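Local coordinates for sortase family protein (Clostridium perfringens, PDB 6IXZ) that is a class C sortase, a cysteine transpeptidase that probably links pilin subunits covalently into pili on the bacterial surface, at residues A[140-145]-A[186-191]; A[96-101]-A[133-138]; A[117-122]-A[167-172]. All blocks are in the same frame, centred on the assembly; numbering follows the deposited sequence.

Contact 1: A[140-145]-A[186-191]; sequences LAYKVN and GERTDL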
loop_
_atom_site.group_PDB
_atom_site.type_symbol
_atom_site.label_atom_id
_atom_site.label_comp_id
_atom_site.label_asym_id
_atom_site.label_seq_id
_atom_site.Cartn_x
_atom_site.Cartn_y
_atom_site.Cartn_z
ATOM N N LEU A 140 -5.695 -1.673 -10.104
ATOM C CA LEU A 140 -6.707 -2.078 -9.116
ATOM C C LEU A 140 -7.527 -0.876 -8.678
ATOM O O LEU A 140 -7.006 0.236 -8.548
ATOM C CB LEU A 140 -6.062 -2.761 -7.888
ATOM C CG LEU A 140 -5.159 -3.989 -8.095
ATOM C CD1 LEU A 140 -4.386 -4.362 -6.839
ATOM C CD2 LEU A 140 -5.942 -5.198 -8.570
ATOM N N ALA A 141 -8.820 -1.074 -8.439
ATOM C CA ALA A 141 -9.628 0.036 -7.937
ATOM C C ALA A 141 -10.288 -0.341 -6.622
ATOM O O ALA A 141 -10.747 -1.451 -6.454
ATOM C CB ALA A 141 -10.671 0.459 -8.974
ATOM N N TYR A 142 -10.282 0.580 -5.671
ATOM C CA TYR A 142 -10.882 0.327 -4.380
ATOM C C TYR A 142 -11.886 1.425 -4.046
ATOM O O TYR A 142 -11.754 2.568 -4.461
ATOM C CB TYR A 142 -9.788 0.213 -3.285
ATOM C CG TYR A 142 -8.970 -1.043 -3.390
ATOM C CD1 TYR A 142 -9.297 -2.166 -2.660
ATOM C CD2 TYR A 142 -7.928 -1.142 -4.293
ATOM C CE1 TYR A 142 -8.598 -3.331 -2.788
ATOM C CE2 TYR A 142 -7.243 -2.326 -4.463
ATOM C CZ TYR A 142 -7.560 -3.416 -3.678
ATOM O OH TYR A 142 -6.884 -4.606 -3.842
ATOM N N LYS A 143 -12.866 1.073 -3.238
ATOM C CA LYS A 143 -13.820 2.035 -2.740
ATOM C C LYS A 143 -13.870 1.994 -1.221
ATOM O O LYS A 143 -14.079 0.919 -0.624
ATOM C CB LYS A 143 -15.201 1.706 -3.302
ATOM C CG LYS A 143 -16.308 2.664 -2.907
ATOM C CD LYS A 143 -17.595 2.269 -3.607
ATOM C CE LYS A 143 -17.854 0.781 -3.433
ATOM N NZ LYS A 143 -19.296 0.458 -3.583
ATOM N N VAL A 144 -13.760 3.184 -0.630
ATOM C CA VAL A 144 -13.754 3.389 0.812
ATOM C C VAL A 144 -15.042 2.863 1.452
ATOM O O VAL A 144 -16.138 3.201 1.011
ATOM C CB VAL A 144 -13.615 4.883 1.155
ATOM C CG1 VAL A 144 -13.686 5.098 2.654
ATOM C CG2 VAL A 144 -12.308 5.436 0.615
ATOM N N ASN A 145 -14.910 2.037 2.483
ATOM C CA ASN A 145 -16.086 1.595 3.237
ATOM C C ASN A 145 -15.934 1.630 4.751
ATOM O O ASN A 145 -16.892 1.387 5.458
ATOM C CB ASN A 145 -16.545 0.204 2.785
ATOM C CG ASN A 145 -15.549 -0.895 3.124
ATOM O OD1 ASN A 145 -14.542 -0.676 3.798
ATOM N ND2 ASN A 145 -15.840 -2.094 2.662
ATOM N N GLY A 186 -10.519 0.655 1.996
ATOM C CA GLY A 186 -11.237 0.502 0.728
ATOM C C GLY A 186 -11.382 -0.950 0.358
ATOM O O GLY A 186 -10.620 -1.804 0.837
ATOM N N GLU A 187 -12.482 -1.256 -0.328
ATOM C CA GLU A 187 -12.766 -2.618 -0.793
ATOM C C GLU A 187 -12.742 -2.648 -2.320
ATOM O O GLU A 187 -13.166 -1.690 -2.959
ATOM C CB GLU A 187 -14.138 -3.098 -0.266
ATOM C CG GLU A 187 -14.524 -4.520 -0.693
ATOM C CD GLU A 187 -15.588 -5.153 0.197
ATOM O OE1 GLU A 187 -16.219 -4.433 0.996
ATOM O OE2 GLU A 187 -15.771 -6.385 0.134
ATOM N N ARG A 188 -12.152 -3.707 -2.867
ATOM C CA ARG A 188 -11.947 -3.892 -4.306
ATOM C C ARG A 188 -13.264 -3.665 -5.043
ATOM O O ARG A 188 -14.294 -4.220 -4.643
ATOM C CB ARG A 188 -11.468 -5.331 -4.567
ATOM C CG ARG A 188 -10.948 -5.631 -5.970
ATOM C CD ARG A 188 -9.636 -4.920 -6.270
ATOM N NE ARG A 188 -9.160 -5.236 -7.602
ATOM C CZ ARG A 188 -8.612 -6.399 -7.963
ATOM N NH1 ARG A 188 -8.371 -7.359 -7.072
ATOM N NH2 ARG A 188 -8.315 -6.613 -9.235
ATOM N N THR A 189 -13.247 -2.798 -6.057
ATOM C CA THR A 189 -14.469 -2.488 -6.819
ATOM C C THR A 189 -14.424 -3.050 -8.226
ATOM O O THR A 189 -15.444 -3.052 -8.917
ATOM C CB THR A 189 -14.762 -0.975 -6.936
ATOM O OG1 THR A 189 -13.644 -0.309 -7.522
ATOM C CG2 THR A 189 -15.075 -0.359 -5.586
ATOM N N ASP A 190 -13.247 -3.486 -8.671
ATOM C CA ASP A 190 -13.185 -4.369 -9.839
ATOM C C ASP A 190 -13.782 -5.725 -9.486
ATOM O O ASP A 190 -13.860 -6.102 -8.306
ATOM C CB ASP A 190 -11.747 -4.550 -10.334
ATOM C CG ASP A 190 -10.925 -3.283 -10.216
ATOM O OD1 ASP A 190 -11.272 -2.274 -10.873
ATOM O OD2 ASP A 190 -9.963 -3.289 -9.427
ATOM N N LEU A 191 -14.239 -6.447 -10.506
ATOM C CA LEU A 191 -14.817 -7.777 -10.291
ATOM C C LEU A 191 -13.714 -8.825 -10.061
ATOM O O LEU A 191 -12.589 -8.682 -10.566
ATOM C CB LEU A 191 -15.725 -8.170 -11.469
ATOM C CG LEU A 191 -17.118 -7.513 -11.429
ATOM C CD1 LEU A 191 -17.001 -6.004 -11.582
ATOM C CD2 LEU A 191 -18.054 -8.075 -12.489
#
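Arg188 leaves its backbone with CG opposite the nitrogen (chi1 -169°) and folds at chi2, which lays CD over one face of the Tyr142 ring. CD lies 4.1 Å from the ring centroid and 28° off the normal, a CH-pi contact. Both residues belong to a non-hydrogen-bonded pair of antiparallel strands 138-150 and 180-188, neighbours in the sortase beta-barrel. The adjoining pair, Lys143 with Glu187, is hydrogen-bonded both ways: Lys143 N reaches Glu187 O at 2.8 Å, and Glu187 N reaches Lys143 O at 2.7 Å. One step further, the CA atoms of Val144 and Gly186 are 3.8 Å apart. Regular pairing stops at Arg188, yet Thr189 N still donates to Ala141 O at 2.9 Å. Beyond it a carboxylate takes over as acceptor. Asp190 OD2 offers its anti lone pair to Arg188 NE, 2.8 Å away and in the guanidinium plane, forming a salt bridge. The NE bond and the salt bridge from Arg188 NH1 to Asp165 together restrict how the group can turn; the Asp165 carboxylate also hydrogen-bonds Tyr142 OH. The syn lone pair of the same Asp190 OD2 receives Ala141 N at 2.7 Å, with an N-H...O angle of 160°.

Contact 2: A[96-101]-A[133-138]; sequences LPVGGE and LHILKK
Pro97 meets strand 130-135 with two ring carbons, CB lying 4.0 Å from Leu133 CD1 and CG 3.9 Å from Ile135 CD1. It is the centre of an inverse gamma turn, closed by the 2.8 Å bond from Val98 N back to Leu96 O. That tight bend presents the Pro97 carbonyl to Ile135: Pro97 O lies 3.7 Å from Ile135 CG2, buried among carbon atoms and without a polar partner in the model. At Val98, CG1 packs 4.1 Å from Ile135 CG2, and the two side chains cross at about a right angle. The next carbonyl has an aliphatic neighbour too, with Val98 O 3.7 Å from Lys138 CD; the lysine chain, bent at chi3 (95°), runs past it by its methylenes. Further on, Gly100 N hydrogen-bonds the carboxylate of Asp165. Ile33 of helix 23-41 touches Val98 and also Leu136, so this helix packs against a residue of each segment. The facing segment ends in a two-residue type I' hairpin turn, Ile135 to Lys138: Ile135 N reaches Lys138 O at 2.9 Å and Lys138 N reaches Ile135 O at 2.8 Å. The arrangement is therefore a loop packed by apolar side chains onto a type I' hairpin of the sortase barrel.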
loop_
_atom_site.group_PDB
_atom_site.type_symbol
_atom_site.label_atom_id
_atom_site.label_comp_id
_atom_site.label_asym_id
_atom_site.label_seq_id
_atom_site.Cartn_x
_atom_site.Cartn_y
_atom_site.Cartn_z
ATOM N N LEU A 96 0.875 -7.935 0.243
ATOM C CA LEU A 96 1.341 -7.082 -0.831
ATOM C C LEU A 96 0.140 -6.751 -1.734
ATOM O O LEU A 96 -0.746 -7.583 -1.940
ATOM C CB LEU A 96 2.439 -7.748 -1.636
ATOM C CG LEU A 96 3.795 -7.944 -0.941
ATOM C CD1 LEU A 96 4.707 -8.848 -1.743
ATOM C CD2 LEU A 96 4.443 -6.595 -0.683
ATOM N N PRO A 97 0.100 -5.513 -2.231
ATOM C CA PRO A 97 -1.111 -4.919 -2.749
ATOM C C PRO A 97 -1.328 -5.315 -4.188
ATOM O O PRO A 97 -1.308 -4.466 -5.069
ATOM C CB PRO A 97 -0.831 -3.427 -2.639
ATOM C CG PRO A 97 0.628 -3.344 -2.895
ATOM C CD PRO A 97 1.196 -4.527 -2.146
ATOM N N VAL A 98 -1.485 -6.607 -4.430
ATOM C CA VAL A 98 -1.818 -7.064 -5.754
ATOM C C VAL A 98 -3.279 -7.555 -5.840
ATOM O O VAL A 98 -3.652 -8.194 -6.833
ATOM C CB VAL A 98 -0.869 -8.182 -6.246
ATOM C CG1 VAL A 98 0.535 -7.637 -6.499
ATOM C CG2 VAL A 98 -0.840 -9.356 -5.291
ATOM N N GLY A 99 -4.054 -7.408 -4.760
ATOM C CA GLY A 99 -5.431 -7.891 -4.788
ATOM C C GLY A 99 -5.614 -9.388 -4.570
ATOM O O GLY A 99 -4.668 -10.159 -4.532
ATOM N N GLY A 100 -6.868 -9.806 -4.507
ATOM C CA GLY A 100 -7.198 -11.186 -4.229
ATOM C C GLY A 100 -8.084 -11.257 -3.009
ATOM O O GLY A 100 -7.954 -10.443 -2.083
ATOM N N GLU A 101 -9.000 -12.219 -3.021
ATOM C CA GLU A 101 -9.779 -12.591 -1.841
ATOM C C GLU A 101 -8.833 -12.976 -0.697
ATOM O O GLU A 101 -7.755 -13.495 -0.937
ATOM C CB GLU A 101 -10.718 -13.767 -2.193
ATOM C CG GLU A 101 -11.908 -13.932 -1.254
ATOM C CD GLU A 101 -13.001 -14.845 -1.808
ATOM O OE1 GLU A 101 -12.670 -15.965 -2.279
ATOM O OE2 GLU A 101 -14.194 -14.443 -1.765
ATOM N N LEU A 133 -4.737 1.691 -7.524
ATOM C CA LEU A 133 -3.379 1.195 -7.382
ATOM C C LEU A 133 -2.870 0.736 -8.736
ATOM O O LEU A 133 -3.545 -0.013 -9.449
ATOM C CB LEU A 133 -3.347 0.002 -6.419
ATOM C CG LEU A 133 -3.830 0.272 -5.001
ATOM C CD1 LEU A 133 -3.496 -0.893 -4.095
ATOM C CD2 LEU A 133 -3.195 1.546 -4.487
ATOM N N HIS A 134 -1.602 1.032 -8.983
ATOM C CA HIS A 134 -0.902 0.607 -10.190
ATOM C C HIS A 134 0.359 -0.136 -9.817
ATOM O O HIS A 134 1.357 0.493 -9.481
ATOM C CB HIS A 134 -0.556 1.855 -11.003
ATOM C CG HIS A 134 -1.763 2.543 -11.545
ATOM N ND1 HIS A 134 -2.555 1.963 -12.506
ATOM C CD2 HIS A 134 -2.424 3.645 -11.132
ATOM C CE1 HIS A 134 -3.577 2.753 -12.764
ATOM N NE2 HIS A 134 -3.529 3.774 -11.934
ATOM N N ILE A 135 0.286 -1.470 -9.750
ATOM C CA ILE A 135 1.279 -2.260 -9.027
ATOM C C ILE A 135 1.673 -3.447 -9.906
ATOM O O ILE A 135 0.817 -4.235 -10.300
ATOM C CB ILE A 135 0.695 -2.799 -7.712
ATOM C CG1 ILE A 135 0.232 -1.636 -6.816
ATOM C CG2 ILE A 135 1.686 -3.725 -7.021
ATOM C CD1 ILE A 135 1.304 -1.024 -5.951
ATOM N N LEU A 136 2.934 -3.491 -10.326
ATOM C CA LEU A 136 3.420 -4.542 -11.225
ATOM C C LEU A 136 2.439 -4.796 -12.378
ATOM O O LEU A 136 2.056 -5.941 -12.645
ATOM C CB LEU A 136 3.690 -5.835 -10.439
ATOM C CG LEU A 136 4.950 -5.881 -9.565
ATOM C CD1 LEU A 136 5.483 -4.500 -9.235
ATOM C CD2 LEU A 136 4.708 -6.664 -8.294
ATOM N N LYS A 137 2.031 -3.722 -13.043
ATOM C CA LYS A 137 1.209 -3.801 -14.262
ATOM C C LYS A 137 -0.269 -4.086 -14.005
ATOM O O LYS A 137 -1.080 -4.053 -14.926
ATOM C CB LYS A 137 1.763 -4.850 -15.228
ATOM C CG LYS A 137 3.196 -4.600 -15.637
ATOM C CD LYS A 137 3.274 -3.466 -16.639
ATOM C CE LYS A 137 3.084 -3.971 -18.059
ATOM N NZ LYS A 137 3.212 -2.857 -19.040
ATOM N N LYS A 138 -0.624 -4.313 -12.746
ATOM C CA LYS A 138 -2.022 -4.434 -12.372
ATOM C C LYS A 138 -2.614 -3.075 -12.092
ATOM O O LYS A 138 -1.982 -2.221 -11.459
ATOM C CB LYS A 138 -2.180 -5.334 -11.151
ATOM C CG LYS A 138 -1.853 -6.795 -11.420
ATOM C CD LYS A 138 -2.406 -7.687 -10.325
ATOM C CE LYS A 138 -3.768 -8.255 -10.694
ATOM N NZ LYS A 138 -3.656 -9.583 -11.372
#

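Contact 3: A[117-122]-A[167-172]; sequences KLFTDI and VTLLTC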
loop_
_atom_site.group_PDB
_atom_site.type_symbol
_atom_site.label_atom_id
_atom_site.label_comp_id
_atom_site.label_asym_id
_atom_site.label_seq_id
_atom_site.Cartn_x
_atom_site.Cartn_y
_atom_site.Cartn_z
ATOM N N LYS A 117 3.052 16.164 2.326
ATOM C CA LYS A 117 1.665 15.945 2.739
ATOM C C LYS A 117 1.302 14.469 2.699
ATOM O O LYS A 117 0.590 13.961 3.580
ATOM C CB LYS A 117 0.702 16.737 1.855
ATOM C CG LYS A 117 0.588 18.204 2.259
ATOM C CD LYS A 117 -0.408 18.969 1.403
ATOM C CE LYS A 117 -1.775 18.302 1.364
ATOM N NZ LYS A 117 -2.846 19.251 0.947
ATOM N N LEU A 118 1.813 13.776 1.684
ATOM C CA LEU A 118 1.546 12.334 1.488
ATOM C C LEU A 118 0.061 11.977 1.628
ATOM O O LEU A 118 -0.709 12.225 0.694
ATOM C CB LEU A 118 2.430 11.470 2.406
ATOM C CG LEU A 118 3.953 11.605 2.218
ATOM C CD1 LEU A 118 4.706 10.590 3.077
ATOM C CD2 LEU A 118 4.359 11.445 0.784
ATOM N N PHE A 119 -0.330 11.285 2.703
ATOM C CA PHE A 119 -1.722 10.858 2.860
ATOM C C PHE A 119 -2.510 11.768 3.788
ATOM O O PHE A 119 -3.585 11.372 4.285
ATOM C CB PHE A 119 -1.842 9.431 3.403
ATOM C CG PHE A 119 -1.662 8.349 2.386
ATOM C CD1 PHE A 119 -1.686 8.614 1.027
ATOM C CD2 PHE A 119 -1.640 7.025 2.802
ATOM C CE1 PHE A 119 -1.542 7.591 0.111
ATOM C CE2 PHE A 119 -1.467 5.996 1.895
ATOM C CZ PHE A 119 -1.458 6.276 0.539
ATOM N N THR A 120 -1.986 12.960 4.056
ATOM C CA THR A 120 -2.662 13.888 4.982
ATOM C C THR A 120 -4.134 14.128 4.654
ATOM O O THR A 120 -5.002 13.992 5.523
ATOM C CB THR A 120 -1.912 15.226 5.075
ATOM O OG1 THR A 120 -0.648 15.011 5.743
ATOM C CG2 THR A 120 -2.731 16.277 5.839
ATOM N N ASP A 121 -4.432 14.365 3.380
ATOM C CA ASP A 121 -5.786 14.704 2.985
ATOM C C ASP A 121 -6.769 13.513 2.922
ATOM O O ASP A 121 -7.928 13.695 2.520
ATOM C CB ASP A 121 -5.747 15.435 1.642
ATOM C CG ASP A 121 -5.212 16.857 1.778
ATOM O OD1 ASP A 121 -5.180 17.391 2.911
ATOM O OD2 ASP A 121 -4.792 17.437 0.776
ATOM N N ILE A 122 -6.337 12.300 3.298
ATOM C CA ILE A 122 -7.284 11.179 3.367
ATOM C C ILE A 122 -8.286 11.384 4.476
ATOM O O ILE A 122 -9.339 10.758 4.462
ATOM C CB ILE A 122 -6.659 9.763 3.472
ATOM C CG1 ILE A 122 -6.042 9.514 4.859
ATOM C CG2 ILE A 122 -5.690 9.554 2.324
ATOM C CD1 ILE A 122 -5.533 8.105 5.048
ATOM N N VAL A 167 -7.675 -2.826 0.930
ATOM C CA VAL A 167 -6.469 -2.034 1.147
ATOM C C VAL A 167 -6.833 -0.929 2.132
ATOM O O VAL A 167 -7.831 -0.207 1.947
ATOM C CB VAL A 167 -5.935 -1.466 -0.167
ATOM C CG1 VAL A 167 -4.764 -0.523 0.070
ATOM C CG2 VAL A 167 -5.557 -2.604 -1.100
ATOM N N THR A 168 -6.058 -0.831 3.212
ATOM C CA THR A 168 -6.174 0.294 4.130
ATOM C C THR A 168 -5.084 1.359 3.890
ATOM O O THR A 168 -3.884 1.053 3.668
ATOM C CB THR A 168 -6.197 -0.154 5.611
ATOM O OG1 THR A 168 -7.405 -0.881 5.913
ATOM C CG2 THR A 168 -6.132 1.052 6.531
ATOM N N LEU A 169 -5.531 2.605 3.800
ATOM C CA LEU A 169 -4.625 3.759 3.780
ATOM C C LEU A 169 -4.456 4.236 5.213
ATOM O O LEU A 169 -5.415 4.311 5.949
ATOM C CB LEU A 169 -5.211 4.872 2.918
ATOM C CG LEU A 169 -5.674 4.388 1.537
ATOM C CD1 LEU A 169 -6.195 5.542 0.710
ATOM C CD2 LEU A 169 -4.540 3.665 0.846
ATOM N N LEU A 170 -3.216 4.410 5.637
ATOM C CA LEU A 170 -2.915 4.735 7.030
ATOM C C LEU A 170 -2.063 5.996 7.054
ATOM O O LEU A 170 -1.029 6.071 6.385
ATOM C CB LEU A 170 -2.185 3.566 7.654
ATOM C CG LEU A 170 -1.749 3.603 9.104
ATOM C CD1 LEU A 170 -1.391 2.185 9.499
ATOM C CD2 LEU A 170 -0.536 4.529 9.240
ATOM N N THR A 171 -2.531 7.014 7.771
ATOM C CA THR A 171 -1.714 8.201 8.042
ATOM C C THR A 171 -1.629 8.486 9.528
ATOM O O THR A 171 -2.581 8.217 10.254
ATOM C CB THR A 171 -2.277 9.446 7.348
ATOM O OG1 THR A 171 -1.336 10.522 7.440
ATOM C CG2 THR A 171 -3.552 9.867 7.958
ATOM N N CYS A 172 -0.466 8.905 10.019
ATOM C CA CYS A 172 -0.413 9.480 11.369
ATOM C C CYS A 172 -1.348 10.688 11.499
ATOM O O CYS A 172 -1.633 11.376 10.516
ATOM C CB CYS A 172 0.996 9.903 11.732
ATOM S SG CYS A 172 2.152 8.560 11.695
#
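Lys117 NZ and Asp121 OD2 form a 2.7 Å salt bridge within the loop that presses Phe119 and Ile122 against strand 165-173. The amine arrives on the syn side of the carboxylate oxygen, 24° out of the carboxylate plane, and the bridge spans a type II' turn running from Lys117 to Thr120. A short 3-10 segment follows, with Ile122 N bonded to Phe119 O at 3.1 Å, and brings both apolar side chains to the same strand.

Phe119, with chi1 at -80°, turns its ring along the strand. Its rim points at a backbone acceptor, CD2 lying 3.8 Å from Leu170 O, which sits in the ring plane. CE2 approaches Leu169 CD2 at 4.0 Å, the two side chains crossing at about a right angle. Nearer the backbone, Phe119 CB is 4.0 Å from Thr171 CB. For Ile122, chi1 of 72° directs CG1 between the backbone N and carbonyl carbon, and the terminal CD1 bridges two strand residues, 3.9 Å from Leu169 CB and 3.9 Å from Thr171 CG2. Ile64 of strand 60-66 continues this packing, touching Phe119 and Leu169.

The strand carries the sortase TLxTC signature, here Thr168 to Cys172. Cys172, the predicted acyl-thioester residue, directly follows Thr171 and touches His110, the other predicted active-site residue. No hydrogen bond joins the two segments, consistent with apolar fit keeping the loop beside the strand that leads to the nucleophile, while the salt bridge and the 3-10 bond lie within the loop itself.

In the fold
Contacts 2 and 3 are buried and join a loop to a strand through apolar packing, whereas contact 1 is partly exposed and pairs two strands through backbone bonds and charged groups. All three reach one sheet. Contact 1 lies between the others in strand order: Leu140 N probably bonds Leu133 O of contact 2 at 2.8 Å, and Gly186 N probably bonds Val167 O of contact 3 at 2.8 Å. Contacts 2 and 3 lie on opposite sides of the chain's centre, about 18 Å apart between centres, yet Leu133 CD1 and Val167 CG2 meet at 4.0 Å. Contact 3 alone includes a predicted catalytic residue.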